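Local coordinates for uncharacterized protein MJ1062 (PDB 3EO4) that is of unknown function, though this C-terminal GNAT-type domain of a longer protein probably transfers acyl groups, at residues 25-28 and 29-32. Residues are numbered along the deposited sequence; the frame is centred on the assembly and turned at random.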
ATOM      1  N   GLU A  25       3.103  -6.509   3.869  1.00 15.81           N
ATOM      2  CA  GLU A  25       1.809  -6.162   3.260  1.00 14.75           C
ATOM      3  C   GLU A  25       1.842  -4.757   2.701  1.00 14.37           C
ATOM      4  O   GLU A  25       1.252  -4.505   1.679  1.00 13.62           O
ATOM      5  CB  GLU A  25       0.624  -6.317   4.234  1.00 14.59           C
ATOM      6  CG  GLU A  25       0.484  -7.717   4.911  1.00 13.89           C
ATOM      7  CD  GLU A  25       1.183  -7.763   6.284  1.00 14.69           C
ATOM      8  OE1 GLU A  25       2.373  -7.385   6.379  1.00 15.30           O
ATOM      9  OE2 GLU A  25       0.538  -8.149   7.284  1.00 16.19           O
ATOM     10  N   LEU A  26       2.513  -3.842   3.398  1.00 14.36           N
ATOM     11  CA  LEU A  26       2.635  -2.471   2.928  1.00 14.59           C
ATOM     12  C   LEU A  26       3.504  -2.424   1.664  1.00 15.05           C
ATOM     13  O   LEU A  26       3.126  -1.796   0.674  1.00 14.72           O
ATOM     14  CB  LEU A  26       3.223  -1.575   4.004  1.00 13.28           C
ATOM     15  CG  LEU A  26       3.651  -0.172   3.608  1.00 13.64           C
ATOM     16  CD1 LEU A  26       2.474   0.593   3.037  1.00 11.25           C
ATOM     17  CD2 LEU A  26       4.173   0.563   4.879  1.00 13.13           C
ATOM     18  N   LEU A  27       4.651  -3.098   1.716  1.00 15.64           N
ATOM     19  CA  LEU A  27       5.488  -3.262   0.533  1.00 17.65           C
ATOM     20  C   LEU A  27       4.713  -3.884  -0.622  1.00 17.35           C
ATOM     21  O   LEU A  27       4.756  -3.373  -1.747  1.00 19.00           O
ATOM     22  CB  LEU A  27       6.766  -4.044   0.842  1.00 17.55           C
ATOM     23  CG  LEU A  27       7.732  -4.153  -0.365  1.00 22.06           C
ATOM     24  CD1 LEU A  27       8.387  -2.795  -0.793  1.00 22.53           C
ATOM     25  CD2 LEU A  27       8.815  -5.255  -0.174  1.00 23.47           C
HETATM   26  N   MSE A  28       3.978  -4.957  -0.376  1.00 17.28           N
HETATM   27  CA  MSE A  28       3.165  -5.514  -1.482  1.00 17.86           C
HETATM   28  C   MSE A  28       2.137  -4.493  -1.997  1.00 17.02           C
HETATM   29  O   MSE A  28       1.883  -4.423  -3.185  1.00 17.55           O
HETATM   30  CB  MSE A  28       2.457  -6.802  -1.084  1.00 17.78           C
HETATM   31  CG  MSE A  28       1.713  -7.434  -2.234  1.00 21.00           C
HETATM   32 SE   MSE A  28       0.897  -9.141  -1.711  0.80 33.03          SE
HETATM   33  CE  MSE A  28      -0.072  -8.503  -0.149  1.00 26.37           C
ATOM     34  N   ALA A  29       1.549  -3.713  -1.106  1.00 16.35           N
ATOM     35  CA  ALA A  29       0.534  -2.742  -1.506  1.00 16.85           C
ATOM     36  C   ALA A  29       1.077  -1.650  -2.448  1.00 17.00           C
ATOM     37  O   ALA A  29       0.412  -1.252  -3.419  1.00 16.63           O
ATOM     38  CB  ALA A  29      -0.134  -2.128  -0.295  1.00 16.48           C
ATOM     39  N   TRP A  30       2.291  -1.200  -2.180  1.00 16.35           N
ATOM     40  CA  TRP A  30       2.970  -0.299  -3.095  1.00 15.89           C
ATOM     41  C   TRP A  30       3.263  -0.949  -4.459  1.00 16.00           C
ATOM     42  O   TRP A  30       3.005  -0.359  -5.495  1.00 15.70           O
ATOM     43  CB  TRP A  30       4.271   0.156  -2.479  1.00 14.79           C
ATOM     44  CG  TRP A  30       4.114   1.081  -1.319  1.00 14.10           C
ATOM     45  CD1 TRP A  30       3.100   2.000  -1.097  1.00 11.24           C
ATOM     46  CD2 TRP A  30       5.029   1.206  -0.228  1.00 10.02           C
ATOM     47  NE1 TRP A  30       3.346   2.691   0.083  1.00 12.25           N
ATOM     48  CE2 TRP A  30       4.524   2.220   0.631  1.00 10.88           C
ATOM     49  CE3 TRP A  30       6.241   0.571   0.098  1.00  9.11           C
ATOM     50  CZ2 TRP A  30       5.192   2.605   1.807  1.00  7.63           C
ATOM     51  CZ3 TRP A  30       6.892   0.941   1.269  1.00 11.58           C
ATOM     52  CH2 TRP A  30       6.365   1.973   2.107  1.00  7.50           C
ATOM     53  N   ARG A  31       3.802  -2.156  -4.459  1.00 15.52           N
ATOM     54  CA  ARG A  31       4.147  -2.831  -5.722  1.00 16.51           C
ATOM     55  C   ARG A  31       2.966  -3.317  -6.552  1.00 15.86           C
ATOM     56  O   ARG A  31       3.155  -3.770  -7.696  1.00 16.56           O
ATOM     57  CB  ARG A  31       5.080  -4.026  -5.443  1.00 16.56           C
ATOM     58  CG  ARG A  31       6.377  -3.599  -4.767  1.00 19.32           C
ATOM     59  CD  ARG A  31       7.401  -4.733  -4.786  1.00 26.84           C
ATOM     60  NE  ARG A  31       8.343  -4.584  -5.902  1.00 32.51           N
ATOM     61  CZ  ARG A  31       8.196  -5.123  -7.110  1.00 33.93           C
ATOM     62  NH1 ARG A  31       9.126  -4.896  -8.033  1.00 34.41           N
ATOM     63  NH2 ARG A  31       7.132  -5.882  -7.399  1.00 34.10           N
ATOM     64  N   SER A  32       1.778  -3.313  -5.954  1.00 14.81           N
ATOM     65  CA  SER A  32       0.565  -3.767  -6.621  1.00 14.80           C
ATOM     66  C   SER A  32      -0.195  -2.574  -7.153  1.00 14.46           C
ATOM     67  O   SER A  32      -1.273  -2.717  -7.680  1.00 15.47           O
ATOM     68  CB  SER A  32      -0.312  -4.600  -5.681  1.00 15.33           C
ATOM     69  OG  SER A  32       0.413  -5.718  -5.160  1.00 16.17           O
TER
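One face of the Trp30 indole is covered by Leu26 from the preceding helical turn. Leu26 CG sits 3.8 Å from the centroid of the six-membered ring, 17° off its normal, as a CH-pi contact. Leu26 CD1 lies toward the rim, 3.6 Å from Trp30 CE2. Trp30 CG stands anti to its carbonyl carbon (chi1 -70°), which turns the indole back along the helix over Leu26. Leu26 O lies over the same face. Leu27 CD1 meets the ring at Trp30 CE3, 4.1 Å away, the two side chains crossing at about a right angle. An alanine in place of Trp30 would probably leave Leu26 without its ring partner and open a gap beside Leu96. The backbone bond from Trp30 N to Leu26 O, 3.0 Å, ties the same pair. Ser32 OG donates a hydrogen bond to Met28 O at 2.8 Å, from above the carbonyl plane; the one from Ser32 N to Met28 O is weak. Ser32 OG also accepts a hydrogen bond from Leu47 N. Ala29 and Trp30 pack on Ala29 of the second subunit. The i to i+4 pattern is that of an alpha-helix, here the first after strand 13-18 in a GNAT fold, partly buried against the second subunit.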